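Local structure of methylmalonyl-CoA carboxyltransferase 5S subunit (Propionibacterium freudenreichii subsp. shermanii, 1RQB) at residues 428-433 and 449-454; 114-119 and 421-426; 22-27 and 278-283; 237-242 and 270-275. The protein transfers a carboxyl group from the biotin of the 1.3S subunit to pyruvate, forming oxaloacetate, as the cobalt-dependent subunit of the transcarboxylase complex. One frame throughout, in Å; residues are numbered along the deposited sequence.

Interaction 1. Residues 428-433 and 449-454; sequences PEWEKQ and DVLTYA
Trp430 and Val450 form the tight end of a contact between two consecutive helices. Methyl CG1 of Val450 sits over one face of the indole in a CH-pi contact, 3.8 Å from the centroid of the Trp430 six-membered ring and 20° off its normal. The indole reaches this far because CG of Trp430 stands anti to the backbone N (chi1 -176°), which carries the six-membered ring across to helix 447-455. At the ring's edge, CD2 of Leu451 comes to 3.8 Å from CZ3 of Trp430, and all three side chains are buried.

The other end is wetter. Gln433, bent at chi2, lays its amide beside the methyl of Ala454 and brings OE1 obliquely to 3.4 Å from CD2 of Tyr453, with amide and ring planes 56° apart. No direct hydrogen bond joins the segments here; water does the bridging. One water donates to OE1 of Gln433 at 2.7 Å and to the backbone O of Tyr453 at 3.0 Å; another donates to the backbone O of Ala454 and is only weakly met by NE2 of Gln433. The same NE2 donates to OE2 of Glu429 (3.0 Å), which fixes the turn of the amide. With an alanine at Gln433, the first water would probably lose its side-chain acceptor and Glu429 an amide donor.

Both helices belong to the conserved carboxylase domain. Leu451 also packs on Phe122 of helix 116-128, and Tyr453 on Ala460 of helix 460-466, while Val450 leans on Phe443 in the connecting loop.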
loop_
_atom_site.group_PDB
_atom_site.type_symbol
_atom_site.label_atom_id
_atom_site.label_comp_id
_atom_site.label_asym_id
_atom_site.label_seq_id
_atom_site.Cartn_x
_atom_site.Cartn_y
_atom_site.Cartn_z
ATOM N N PRO A 428 6.000 -47.384 7.696
ATOM C CA PRO A 428 7.355 -46.844 7.525
ATOM C C PRO A 428 7.622 -46.782 6.019
ATOM O O PRO A 428 7.169 -47.651 5.277
ATOM C CB PRO A 428 8.221 -47.875 8.238
ATOM C CG PRO A 428 7.319 -48.313 9.378
ATOM C CD PRO A 428 5.978 -48.473 8.693
ATOM N N GLU A 429 8.346 -45.766 5.556
ATOM C CA GLU A 429 8.584 -45.634 4.111
ATOM C C GLU A 429 10.008 -45.163 3.807
ATOM O O GLU A 429 10.402 -45.106 2.643
ATOM C CB GLU A 429 7.574 -44.634 3.519
ATOM C CG GLU A 429 7.614 -43.219 4.147
ATOM C CD GLU A 429 6.671 -42.214 3.464
ATOM O OE1 GLU A 429 5.630 -41.831 4.050
ATOM O OE2 GLU A 429 6.973 -41.800 2.325
ATOM N N TRP A 430 10.798 -44.843 4.826
ATOM C CA TRP A 430 12.149 -44.322 4.574
ATOM C C TRP A 430 13.003 -45.293 3.753
ATOM O O TRP A 430 13.644 -44.885 2.787
ATOM C CB TRP A 430 12.868 -43.974 5.881
ATOM C CG TRP A 430 14.223 -43.352 5.641
ATOM C CD1 TRP A 430 15.441 -43.946 5.805
ATOM C CD2 TRP A 430 14.488 -42.024 5.157
ATOM N NE1 TRP A 430 16.446 -43.072 5.455
ATOM C CE2 TRP A 430 15.888 -41.886 5.054
ATOM C CE3 TRP A 430 13.674 -40.938 4.802
ATOM C CZ2 TRP A 430 16.499 -40.702 4.609
ATOM C CZ3 TRP A 430 14.282 -39.756 4.357
ATOM C CH2 TRP A 430 15.679 -39.652 4.266
ATOM N N GLU A 431 13.040 -46.569 4.129
ATOM C CA GLU A 431 13.855 -47.541 3.385
ATOM C C GLU A 431 13.419 -47.621 1.920
ATOM O O GLU A 431 14.261 -47.674 1.025
ATOM C CB GLU A 431 13.794 -48.928 4.036
ATOM C CG GLU A 431 14.998 -49.301 4.916
ATOM C CD GLU A 431 15.592 -48.147 5.717
ATOM O OE1 GLU A 431 14.871 -47.542 6.542
ATOM O OE2 GLU A 431 16.795 -47.854 5.524
ATOM N N LYS A 432 12.115 -47.622 1.671
ATOM C CA LYS A 432 11.589 -47.690 0.300
ATOM C C LYS A 432 11.994 -46.441 -0.489
ATOM O O LYS A 432 12.369 -46.526 -1.658
ATOM C CB LYS A 432 10.064 -47.803 0.334
ATOM C CG LYS A 432 9.388 -47.757 -1.032
ATOM C CD LYS A 432 7.864 -47.756 -0.882
ATOM C CE LYS A 432 7.146 -47.627 -2.223
ATOM N NZ LYS A 432 7.426 -48.772 -3.137
ATOM N N GLN A 433 11.892 -45.275 0.144
ATOM C CA GLN A 433 12.250 -44.015 -0.522
ATOM C C GLN A 433 13.745 -44.011 -0.845
ATOM O O GLN A 433 14.149 -43.647 -1.949
ATOM C CB GLN A 433 11.935 -42.811 0.379
ATOM C CG GLN A 433 10.455 -42.593 0.703
ATOM C CD GLN A 433 9.641 -42.183 -0.505
ATOM O OE1 GLN A 433 10.190 -41.830 -1.548
ATOM N NE2 GLN A 433 8.322 -42.211 -0.367
ATOM N N ASP A 449 19.020 -35.702 -0.282
ATOM C CA ASP A 449 18.584 -36.089 -1.630
ATOM C C ASP A 449 17.421 -37.081 -1.547
ATOM O O ASP A 449 16.527 -37.061 -2.392
ATOM C CB ASP A 449 19.754 -36.696 -2.418
ATOM C CG ASP A 449 20.376 -35.711 -3.411
ATOM O OD1 ASP A 449 20.303 -34.478 -3.189
ATOM O OD2 ASP A 449 20.962 -36.182 -4.412
ATOM N N VAL A 450 17.426 -37.965 -0.549
ATOM C CA VAL A 450 16.300 -38.899 -0.402
ATOM C C VAL A 450 15.045 -38.087 -0.072
ATOM O O VAL A 450 13.953 -38.375 -0.559
ATOM C CB VAL A 450 16.564 -39.943 0.725
ATOM C CG1 VAL A 450 15.345 -40.846 0.912
ATOM C CG2 VAL A 450 17.795 -40.793 0.369
ATOM N N LEU A 451 15.208 -37.050 0.744
ATOM C CA LEU A 451 14.072 -36.185 1.095
ATOM C C LEU A 451 13.562 -35.488 -0.167
ATOM O O LEU A 451 12.357 -35.385 -0.393
ATOM C CB LEU A 451 14.494 -35.150 2.146
ATOM C CG LEU A 451 14.716 -35.759 3.527
ATOM C CD1 LEU A 451 15.480 -34.811 4.424
ATOM C CD2 LEU A 451 13.359 -36.114 4.141
ATOM N N THR A 452 14.478 -35.022 -1.011
ATOM C CA THR A 452 14.038 -34.348 -2.240
ATOM C C THR A 452 13.189 -35.313 -3.069
ATOM O O THR A 452 12.160 -34.934 -3.627
ATOM C CB THR A 452 15.236 -33.850 -3.076
ATOM O OG1 THR A 452 15.910 -32.816 -2.354
ATOM C CG2 THR A 452 14.768 -33.280 -4.421
ATOM N N TYR A 453 13.615 -36.568 -3.135
ATOM C CA TYR A 453 12.874 -37.577 -3.905
ATOM C C TYR A 453 11.526 -37.873 -3.241
ATOM O O TYR A 453 10.509 -38.013 -3.918
ATOM C CB TYR A 453 13.680 -38.873 -4.010
ATOM C CG TYR A 453 12.923 -39.971 -4.699
ATOM C CD1 TYR A 453 12.686 -39.924 -6.071
ATOM C CD2 TYR A 453 12.380 -41.035 -3.968
ATOM C CE1 TYR A 453 11.917 -40.907 -6.707
ATOM C CE2 TYR A 453 11.613 -42.025 -4.594
ATOM C CZ TYR A 453 11.386 -41.950 -5.960
ATOM O OH TYR A 453 10.617 -42.908 -6.580
ATOM N N ALA A 454 11.506 -37.968 -1.918
ATOM C CA ALA A 454 10.252 -38.268 -1.211
ATOM C C ALA A 454 9.249 -37.121 -1.364
ATOM O O ALA A 454 8.044 -37.347 -1.482
ATOM C CB ALA A 454 10.540 -38.517 0.279
HETATM O O HOH W 1 6.657 -39.689 -2.124
HETATM O O HOH W 2 8.923 -40.589 -3.581
#

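Interaction 2. Residues 114-119 and 421-426; sequences YNDEVV and RPADLL
A two-pronged salt bridge from Arg421 to Asp116 and an amide-to-carbonyl bond from Asn115 to Leu426 join the start of helix 116-128, in the pyruvate carboxyltransferase region, to the loop between helices 403-413 and 430-437 of the conserved carboxylase domain. The guanidinium meets the carboxylate end-on: NH1 of Arg421 donates to the syn lone pair of Asp116 OD1 at 2.9 Å, and NH2 to Asp116 OD2 at 3.1 Å. The two planes are 41° apart, so the pair is twisted rather than flat. On its other edge Arg421 grips Asp424 OD1 with both NE (2.8 Å) and NH2, while the methyl of Ala423 covers one guanidinium face. ND2 of Asn115 reaches the backbone O of Leu426 at 3.0 Å, approaching from above the carbonyl plane, and CD1 of Leu426 packs on the backbone of Tyr114. A leucine in place of Arg421 would probably leave Asp116 and Asp424 without their shared positive partner. Gln106 also donates to Asp116 OD1. One cation between two carboxylates probably offsets their mutual repulsion, and its doubly held guanidinium has little freedom to turn.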
loop_
_atom_site.group_PDB
_atom_site.type_symbol
_atom_site.label_atom_id
_atom_site.label_comp_id
_atom_site.label_asym_id
_atom_site.label_seq_id
_atom_site.Cartn_x
_atom_site.Cartn_y
_atom_site.Cartn_z
ATOM N N TYR A 114 3.128 -37.594 5.314
ATOM C CA TYR A 114 4.200 -38.600 5.335
ATOM C C TYR A 114 4.192 -39.326 6.681
ATOM O O TYR A 114 3.659 -38.831 7.673
ATOM C CB TYR A 114 5.573 -37.947 5.150
ATOM C CG TYR A 114 5.755 -37.336 3.791
ATOM C CD1 TYR A 114 5.328 -36.036 3.529
ATOM C CD2 TYR A 114 6.279 -38.086 2.744
ATOM C CE1 TYR A 114 5.413 -35.502 2.252
ATOM C CE2 TYR A 114 6.361 -37.568 1.462
ATOM C CZ TYR A 114 5.925 -36.277 1.222
ATOM O OH TYR A 114 5.969 -35.770 -0.048
ATOM N N ASN A 115 4.790 -40.514 6.684
ATOM C CA ASN A 115 4.933 -41.289 7.924
ATOM C C ASN A 115 5.807 -40.464 8.871
ATOM O O ASN A 115 6.664 -39.696 8.433
ATOM C CB ASN A 115 5.576 -42.655 7.617
ATOM C CG ASN A 115 6.056 -43.376 8.864
ATOM O OD1 ASN A 115 7.154 -43.117 9.350
ATOM N ND2 ASN A 115 5.232 -44.283 9.396
ATOM N N ASP A 116 5.578 -40.626 10.167
ATOM C CA ASP A 116 6.292 -39.876 11.209
ATOM C C ASP A 116 7.813 -39.905 11.036
ATOM O O ASP A 116 8.480 -38.919 11.350
ATOM C CB ASP A 116 5.925 -40.407 12.604
ATOM C CG ASP A 116 4.533 -39.951 13.066
ATOM O OD1 ASP A 116 3.988 -38.976 12.490
ATOM O OD2 ASP A 116 3.986 -40.556 14.023
ATOM N N GLU A 117 8.378 -41.006 10.543
ATOM C CA GLU A 117 9.840 -41.101 10.415
ATOM C C GLU A 117 10.374 -40.122 9.367
ATOM O O GLU A 117 11.491 -39.623 9.498
ATOM C CB GLU A 117 10.279 -42.516 10.029
ATOM C CG GLU A 117 9.935 -42.895 8.602
ATOM C CD GLU A 117 10.246 -44.345 8.274
ATOM O OE1 GLU A 117 11.140 -44.946 8.915
ATOM O OE2 GLU A 117 9.598 -44.875 7.353
ATOM N N VAL A 118 9.614 -39.877 8.306
ATOM C CA VAL A 118 10.075 -38.932 7.277
ATOM C C VAL A 118 10.072 -37.517 7.862
ATOM O O VAL A 118 10.979 -36.723 7.616
ATOM C CB VAL A 118 9.170 -38.959 6.033
ATOM C CG1 VAL A 118 9.723 -37.999 4.958
ATOM C CG2 VAL A 118 9.092 -40.374 5.482
ATOM N N VAL A 119 9.044 -37.205 8.645
ATOM C CA VAL A 119 8.951 -35.884 9.285
ATOM C C VAL A 119 10.142 -35.712 10.230
ATOM O O VAL A 119 10.782 -34.662 10.260
ATOM C CB VAL A 119 7.621 -35.752 10.073
ATOM C CG1 VAL A 119 7.584 -34.440 10.843
ATOM C CG2 VAL A 119 6.435 -35.837 9.114
ATOM N N ARG A 421 -6.002 -39.025 13.213
ATOM C CA ARG A 421 -4.883 -38.426 12.472
ATOM C C ARG A 421 -4.490 -39.367 11.331
ATOM O O ARG A 421 -4.171 -40.534 11.556
ATOM C CB ARG A 421 -3.694 -38.227 13.416
ATOM C CG ARG A 421 -2.538 -37.438 12.812
ATOM C CD ARG A 421 -1.335 -37.443 13.746
ATOM N NE ARG A 421 -0.805 -38.799 13.875
ATOM C CZ ARG A 421 0.482 -39.105 13.770
ATOM N NH1 ARG A 421 1.378 -38.148 13.552
ATOM N NH2 ARG A 421 0.872 -40.375 13.829
ATOM N N PRO A 422 -4.502 -38.863 10.086
ATOM C CA PRO A 422 -4.152 -39.661 8.910
ATOM C C PRO A 422 -2.830 -40.431 8.957
ATOM O O PRO A 422 -2.768 -41.583 8.527
ATOM C CB PRO A 422 -4.165 -38.631 7.780
ATOM C CG PRO A 422 -5.221 -37.673 8.218
ATOM C CD PRO A 422 -4.957 -37.513 9.695
ATOM N N ALA A 423 -1.785 -39.809 9.496
ATOM C CA ALA A 423 -0.455 -40.436 9.530
ATOM C C ALA A 423 -0.440 -41.689 10.408
ATOM O O ALA A 423 0.501 -42.477 10.337
ATOM C CB ALA A 423 0.590 -39.436 10.016
ATOM N N ASP A 424 -1.453 -41.864 11.250
ATOM C CA ASP A 424 -1.550 -43.058 12.106
ATOM C C ASP A 424 -1.635 -44.312 11.232
ATOM O O ASP A 424 -1.263 -45.406 11.653
ATOM C CB ASP A 424 -2.830 -43.010 12.958
ATOM C CG ASP A 424 -2.673 -42.206 14.233
ATOM O OD1 ASP A 424 -1.741 -41.375 14.315
ATOM O OD2 ASP A 424 -3.507 -42.399 15.155
ATOM N N LEU A 425 -2.131 -44.148 10.010
ATOM C CA LEU A 425 -2.334 -45.286 9.101
ATOM C C LEU A 425 -1.144 -45.500 8.163
ATOM O O LEU A 425 -1.093 -46.513 7.466
ATOM C CB LEU A 425 -3.572 -45.042 8.232
ATOM C CG LEU A 425 -4.888 -44.665 8.916
ATOM C CD1 LEU A 425 -5.927 -44.360 7.846
ATOM C CD2 LEU A 425 -5.359 -45.796 9.805
ATOM N N LEU A 426 -0.191 -44.575 8.133
ATOM C CA LEU A 426 0.930 -44.685 7.188
ATOM C C LEU A 426 2.055 -45.569 7.734
ATOM O O LEU A 426 2.536 -45.379 8.850
ATOM C CB LEU A 426 1.482 -43.298 6.857
ATOM C CG LEU A 426 0.469 -42.316 6.267
ATOM C CD1 LEU A 426 1.107 -40.948 6.135
ATOM C CD2 LEU A 426 0.000 -42.811 4.913
HETATM O O HOH W 3 3.214 -42.046 10.952
#

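Interaction 3. Residues 22-27 and 278-283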
loop_
_atom_site.group_PDB
_atom_site.type_symbol
_atom_site.label_atom_id
_atom_site.label_comp_id
_atom_site.label_asym_id
_atom_site.label_seq_id
_atom_site.Cartn_x
_atom_site.Cartn_y
_atom_site.Cartn_z
ATOM N N PRO A 22 4.896 0.726 26.944
ATOM C CA PRO A 22 5.932 1.085 25.970
ATOM C C PRO A 22 6.914 -0.086 25.902
ATOM O O PRO A 22 7.283 -0.643 26.935
ATOM C CB PRO A 22 6.557 2.332 26.586
ATOM C CG PRO A 22 5.357 2.992 27.252
ATOM C CD PRO A 22 4.684 1.813 27.921
ATOM N N ARG A 23 7.351 -0.458 24.702
ATOM C CA ARG A 23 8.238 -1.625 24.590
ATOM C C ARG A 23 8.773 -1.739 23.160
ATOM O O ARG A 23 8.293 -1.065 22.251
ATOM C CB ARG A 23 7.417 -2.881 24.916
ATOM C CG ARG A 23 6.243 -3.082 23.941
ATOM C CD ARG A 23 5.173 -4.108 24.433
ATOM N NE ARG A 23 4.105 -4.238 23.434
ATOM C CZ ARG A 23 4.181 -5.081 22.410
ATOM N NH1 ARG A 23 5.244 -5.849 22.302
ATOM N NH2 ARG A 23 3.239 -5.119 21.461
ATOM N N GLU A 24 9.763 -2.610 22.974
ATOM C CA GLU A 24 10.309 -2.843 21.632
ATOM C C GLU A 24 9.507 -3.974 20.986
ATOM O O GLU A 24 9.175 -4.968 21.634
ATOM C CB GLU A 24 11.788 -3.254 21.679
ATOM C CG GLU A 24 12.719 -2.220 22.260
ATOM C CD GLU A 24 14.174 -2.653 22.208
ATOM O OE1 GLU A 24 15.042 -1.803 22.472
ATOM O OE2 GLU A 24 14.454 -3.838 21.910
ATOM N N VAL A 25 9.177 -3.797 19.716
ATOM C CA VAL A 25 8.436 -4.819 18.965
ATOM C C VAL A 25 9.428 -5.482 18.007
ATOM O O VAL A 25 10.195 -4.793 17.334
ATOM C CB VAL A 25 7.293 -4.182 18.140
ATOM C CG1 VAL A 25 6.511 -5.269 17.401
ATOM C CG2 VAL A 25 6.370 -3.396 19.054
ATOM N N GLY A 26 9.439 -6.808 17.964
ATOM C CA GLY A 26 10.363 -7.484 17.070
ATOM C C GLY A 26 9.826 -7.512 15.646
ATOM O O GLY A 26 8.615 -7.496 15.431
ATOM N N ILE A 27 10.726 -7.582 14.674
ATOM C CA ILE A 27 10.330 -7.616 13.260
ATOM C C ILE A 27 10.979 -8.814 12.565
ATOM O O ILE A 27 12.179 -9.046 12.705
ATOM C CB ILE A 27 10.818 -6.372 12.496
ATOM C CG1 ILE A 27 10.166 -5.109 13.067
ATOM C CG2 ILE A 27 10.549 -6.551 10.984
ATOM C CD1 ILE A 27 8.690 -5.012 12.849
ATOM N N THR A 278 8.652 0.865 19.734
ATOM C CA THR A 278 9.754 1.073 18.786
ATOM C C THR A 278 10.291 -0.289 18.344
ATOM O O THR A 278 9.890 -1.326 18.871
ATOM C CB THR A 278 10.866 1.934 19.443
ATOM O OG1 THR A 278 11.771 2.395 18.433
ATOM C CG2 THR A 278 11.627 1.131 20.489
ATOM N N THR A 279 11.144 -0.280 17.328
ATOM C CA THR A 279 11.798 -1.503 16.840
ATOM C C THR A 279 13.302 -1.285 17.007
ATOM O O THR A 279 13.742 -0.164 17.257
ATOM C CB THR A 279 11.573 -1.741 15.336
ATOM O OG1 THR A 279 12.333 -0.778 14.596
ATOM C CG2 THR A 279 10.091 -1.626 14.968
ATOM N N ASN A 280 14.100 -2.330 16.881
ATOM C CA ASN A 280 15.548 -2.113 17.006
ATOM C C ASN A 280 16.200 -2.297 15.635
ATOM O O ASN A 280 17.302 -2.834 15.527
ATOM C CB ASN A 280 16.174 -3.072 18.034
ATOM C CG ASN A 280 16.054 -4.525 17.636
ATOM O OD1 ASN A 280 14.966 -5.099 17.675
ATOM N ND2 ASN A 280 17.177 -5.136 17.254
ATOM N N LEU A 281 15.515 -1.845 14.586
ATOM C CA LEU A 281 16.066 -1.971 13.229
ATOM C C LEU A 281 16.993 -0.790 12.933
ATOM O O LEU A 281 16.753 0.330 13.385
ATOM C CB LEU A 281 14.945 -2.028 12.184
ATOM C CG LEU A 281 13.979 -3.210 12.334
ATOM C CD1 LEU A 281 13.060 -3.251 11.140
ATOM C CD2 LEU A 281 14.760 -4.518 12.456
ATOM N N ASP A 282 18.056 -1.067 12.182
ATOM C CA ASP A 282 19.058 -0.075 11.761
ATOM C C ASP A 282 18.605 0.480 10.408
ATOM O O ASP A 282 18.663 -0.221 9.399
ATOM C CB ASP A 282 20.415 -0.780 11.620
ATOM C CG ASP A 282 21.545 0.164 11.250
ATOM O OD1 ASP A 282 21.358 1.012 10.356
ATOM O OD2 ASP A 282 22.635 0.032 11.843
ATOM N N TYR A 283 18.142 1.733 10.388
ATOM C CA TYR A 283 17.609 2.354 9.165
ATOM C C TYR A 283 18.624 2.395 8.020
ATOM O O TYR A 283 18.247 2.273 6.855
ATOM C CB TYR A 283 17.092 3.764 9.463
ATOM C CG TYR A 283 15.776 3.759 10.205
ATOM C CD1 TYR A 283 15.709 4.120 11.547
ATOM C CD2 TYR A 283 14.596 3.382 9.566
ATOM C CE1 TYR A 283 14.495 4.107 12.236
ATOM C CE2 TYR A 283 13.379 3.364 10.247
ATOM C CZ TYR A 283 13.337 3.729 11.579
ATOM O OH TYR A 283 12.138 3.723 12.259
HETATM O O HOH W 4 12.736 -4.703 16.797
HETATM O O HOH W 5 13.561 -6.917 15.524
#
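Strand 23-29, the first of the TIM barrel, and the short strand 277-278 run parallel through a single bridge between Glu24 and Thr278, whose CA atoms are 4.9 Å apart. Thr278 supplies both backbone bonds: its N donates to Arg23 O at 3.2 Å, and its O receives Val25 N at 2.7 Å, almost straight (166° at the hydrogen). Glu24 and Thr278 send their side chains to the same face of the sheet, where CG of Glu24 lies alongside CG2 of Thr278 at 3.9 Å.

Further along, the partners turn from backbone to side-chain packing. In Thr279, OG1 takes the place between the backbone N and the carbonyl carbon (chi1 71°), which leaves methyl CG2 to meet CG1 of Ile27 at 4.0 Å. The Leu281 side chain crosses that of Ile27 at about a right angle, with CD1 of Leu281 3.9 Å from CG1 of Ile27. Tyr61 touches both Ile27 and Leu281, and Val249 of the adjoining barrel strand also packs on Ile27.

Where the two segments part, water takes over: one accepts from Asn280 N at 2.7 Å and lies close to Val25 O, and another accepts from Ile27 N at 3.0 Å. The parallel pairing is therefore short; solvent replaces direct backbone bonding beyond Thr278, and methyl groups of Thr279 and Leu281 pack on the buried Ile27.

Interaction 4. Residues 237-242 and 270-275; sequences SLMKAI and EMLEGT
Met271 carries CG between its backbone N and carbonyl carbon (chi1 72°) and is extended beyond, so its terminal methyl reaches helix 234-243; Met239, with CG anti to its backbone N and the chain bent at chi2 (69°), brings its selenium toward Leu272. Both are selenomethionines introduced by labelling. The contact joins two outer helices of the TIM barrel, 234-243 and 265-271, which follow neighbouring barrel strands, and it is wholly apolar. Met239 and Met271 slide past one another in opposite directions, with CE of Met271 settling 4.0 Å from CB of Met239 and against the helix backbone at CA. SE of Met239 rests 3.9 Å from CD2 of Leu272. That same methyl meets CD1 of Ile242 tip to tip at 4.0 Å, so one leucine methyl touches both Met239 and Ile242. CE of Met271 also approaches CD1 of Ile242, at 4.2 Å, so Met271 and Leu272 converge on the same isoleucine methyl.

The five touching residues are buried, partly by the dimer: Val236 of the second subunit packs on both Met239 and Met271. Nearby, Lys202 of that subunit forms salt bridges with Glu270 and Glu273.

From Leu272 to Thr275 the chain reverses through a type II beta turn, with Gly274 at positive phi. The carbonyl O of Leu272 is doubly held there, by Thr275 N at 3.0 Å and by Thr275 OG1 at 2.7 Å.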
loop_
_atom_site.group_PDB
_atom_site.type_symbol
_atom_site.label_atom_id
_atom_site.label_comp_id
_atom_site.label_asym_id
_atom_site.label_seq_id
_atom_site.Cartn_x
_atom_site.Cartn_y
_atom_site.Cartn_z
ATOM N N SER A 237 -4.029 -3.136 11.124
ATOM C CA SER A 237 -4.192 -4.311 11.994
ATOM C C SER A 237 -2.894 -4.544 12.771
ATOM O O SER A 237 -2.929 -4.901 13.947
ATOM C CB SER A 237 -4.554 -5.554 11.166
ATOM O OG SER A 237 -5.791 -5.344 10.488
ATOM N N LEU A 238 -1.746 -4.363 12.118
ATOM C CA LEU A 238 -0.456 -4.518 12.810
ATOM C C LEU A 238 -0.371 -3.516 13.964
ATOM O O LEU A 238 0.072 -3.854 15.061
ATOM C CB LEU A 238 0.711 -4.269 11.853
ATOM C CG LEU A 238 1.363 -5.489 11.201
ATOM C CD1 LEU A 238 0.341 -6.312 10.485
ATOM C CD2 LEU A 238 2.462 -5.035 10.251
HETATM N N MSE A 239 -0.785 -2.277 13.721
HETATM C CA MSE A 239 -0.735 -1.255 14.780
HETATM C C MSE A 239 -1.637 -1.682 15.941
HETATM O O MSE A 239 -1.248 -1.580 17.103
HETATM C CB MSE A 239 -1.199 0.108 14.253
HETATM C CG MSE A 239 -1.189 1.218 15.311
HETATM SE SE MSE A 239 0.635 1.740 15.866
HETATM C CE MSE A 239 0.712 0.862 17.556
ATOM N N LYS A 240 -2.848 -2.150 15.637
ATOM C CA LYS A 240 -3.772 -2.610 16.685
ATOM C C LYS A 240 -3.217 -3.849 17.391
ATOM O O LYS A 240 -3.423 -4.029 18.592
ATOM C CB LYS A 240 -5.162 -2.921 16.091
ATOM C CG LYS A 240 -5.937 -1.662 15.754
ATOM C CD LYS A 240 -6.154 -0.884 17.031
ATOM C CE LYS A 240 -6.842 0.439 16.801
ATOM N NZ LYS A 240 -6.825 1.228 18.066
ATOM N N ALA A 241 -2.516 -4.705 16.651
ATOM C CA ALA A 241 -1.944 -5.911 17.266
ATOM C C ALA A 241 -0.842 -5.496 18.244
ATOM O O ALA A 241 -0.676 -6.095 19.304
ATOM C CB ALA A 241 -1.378 -6.851 16.188
ATOM N N ILE A 242 -0.097 -4.459 17.889
ATOM C CA ILE A 242 0.971 -3.960 18.767
ATOM C C ILE A 242 0.332 -3.355 20.020
ATOM O O ILE A 242 0.822 -3.543 21.132
ATOM C CB ILE A 242 1.847 -2.926 18.018
ATOM C CG1 ILE A 242 2.698 -3.665 16.975
ATOM C CG2 ILE A 242 2.734 -2.137 19.015
ATOM C CD1 ILE A 242 3.384 -2.752 15.968
ATOM N N GLU A 270 8.879 3.106 10.965
ATOM C CA GLU A 270 8.721 4.566 11.070
ATOM C C GLU A 270 7.391 4.987 11.700
ATOM O O GLU A 270 7.334 5.985 12.415
ATOM C CB GLU A 270 8.834 5.218 9.689
ATOM C CG GLU A 270 10.190 5.060 9.041
ATOM C CD GLU A 270 11.153 6.195 9.369
ATOM O OE1 GLU A 270 10.893 6.981 10.313
ATOM O OE2 GLU A 270 12.182 6.294 8.671
HETATM N N MSE A 271 6.325 4.239 11.461
HETATM C CA MSE A 271 4.999 4.636 11.960
HETATM C C MSE A 271 4.922 4.617 13.490
HETATM O O MSE A 271 4.002 5.203 14.056
HETATM C CB MSE A 271 3.916 3.703 11.419
HETATM C CG MSE A 271 3.928 2.309 12.032
HETATM SE SE MSE A 271 2.519 1.106 11.331
HETATM C CE MSE A 271 2.511 -0.257 12.716
ATOM N N LEU A 272 5.859 3.970 14.177
ATOM C CA LEU A 272 5.770 3.867 15.641
ATOM C C LEU A 272 6.362 5.071 16.380
ATOM O O LEU A 272 6.209 5.172 17.597
ATOM C CB LEU A 272 6.489 2.598 16.123
ATOM C CG LEU A 272 5.929 1.275 15.604
ATOM C CD1 LEU A 272 6.774 0.107 16.141
ATOM C CD2 LEU A 272 4.480 1.139 16.046
ATOM N N GLU A 273 7.016 5.994 15.677
ATOM C CA GLU A 273 7.682 7.121 16.347
ATOM C C GLU A 273 6.719 7.932 17.216
ATOM O O GLU A 273 5.688 8.416 16.751
ATOM C CB GLU A 273 8.367 8.036 15.322
ATOM C CG GLU A 273 9.081 9.229 15.956
ATOM C CD GLU A 273 9.930 10.018 14.964
ATOM O OE1 GLU A 273 9.578 10.052 13.764
ATOM O OE2 GLU A 273 10.943 10.619 15.393
ATOM N N GLY A 274 7.089 8.069 18.491
ATOM C CA GLY A 274 6.296 8.809 19.458
ATOM C C GLY A 274 5.125 8.096 20.120
ATOM O O GLY A 274 4.456 8.692 20.963
ATOM N N THR A 275 4.868 6.836 19.771
ATOM C CA THR A 275 3.741 6.083 20.341
ATOM C C THR A 275 4.157 5.356 21.623
ATOM O O THR A 275 3.307 4.833 22.342
ATOM C CB THR A 275 3.260 4.958 19.386
ATOM O OG1 THR A 275 4.327 4.013 19.204
ATOM C CG2 THR A 275 2.846 5.526 18.021
#

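How the interactions relate
The four contacts form two pairs on opposite sides of the chain's centre. Interactions 1 and 2 have centres 13 Å apart and touch: Glu117, from the helix start of interaction 2, probably accepts through OE2 from Trp430 N at 2.8 Å, so the start of helix 430-437 in interaction 1 is tied to the helix that interaction 2 holds. Interactions 3 and 4, with centres 10 Å apart, meet where Arg23 NH2 probably donates to Ile242 O at 2.9 Å and where Thr279 packs on Leu272. Between the pairs, centres lie 40 to 46 Å apart. The cobalt site is nearer the second pair, with the ion about 14 Å from the Ile27 side chain and about 12 Å from that of Leu238.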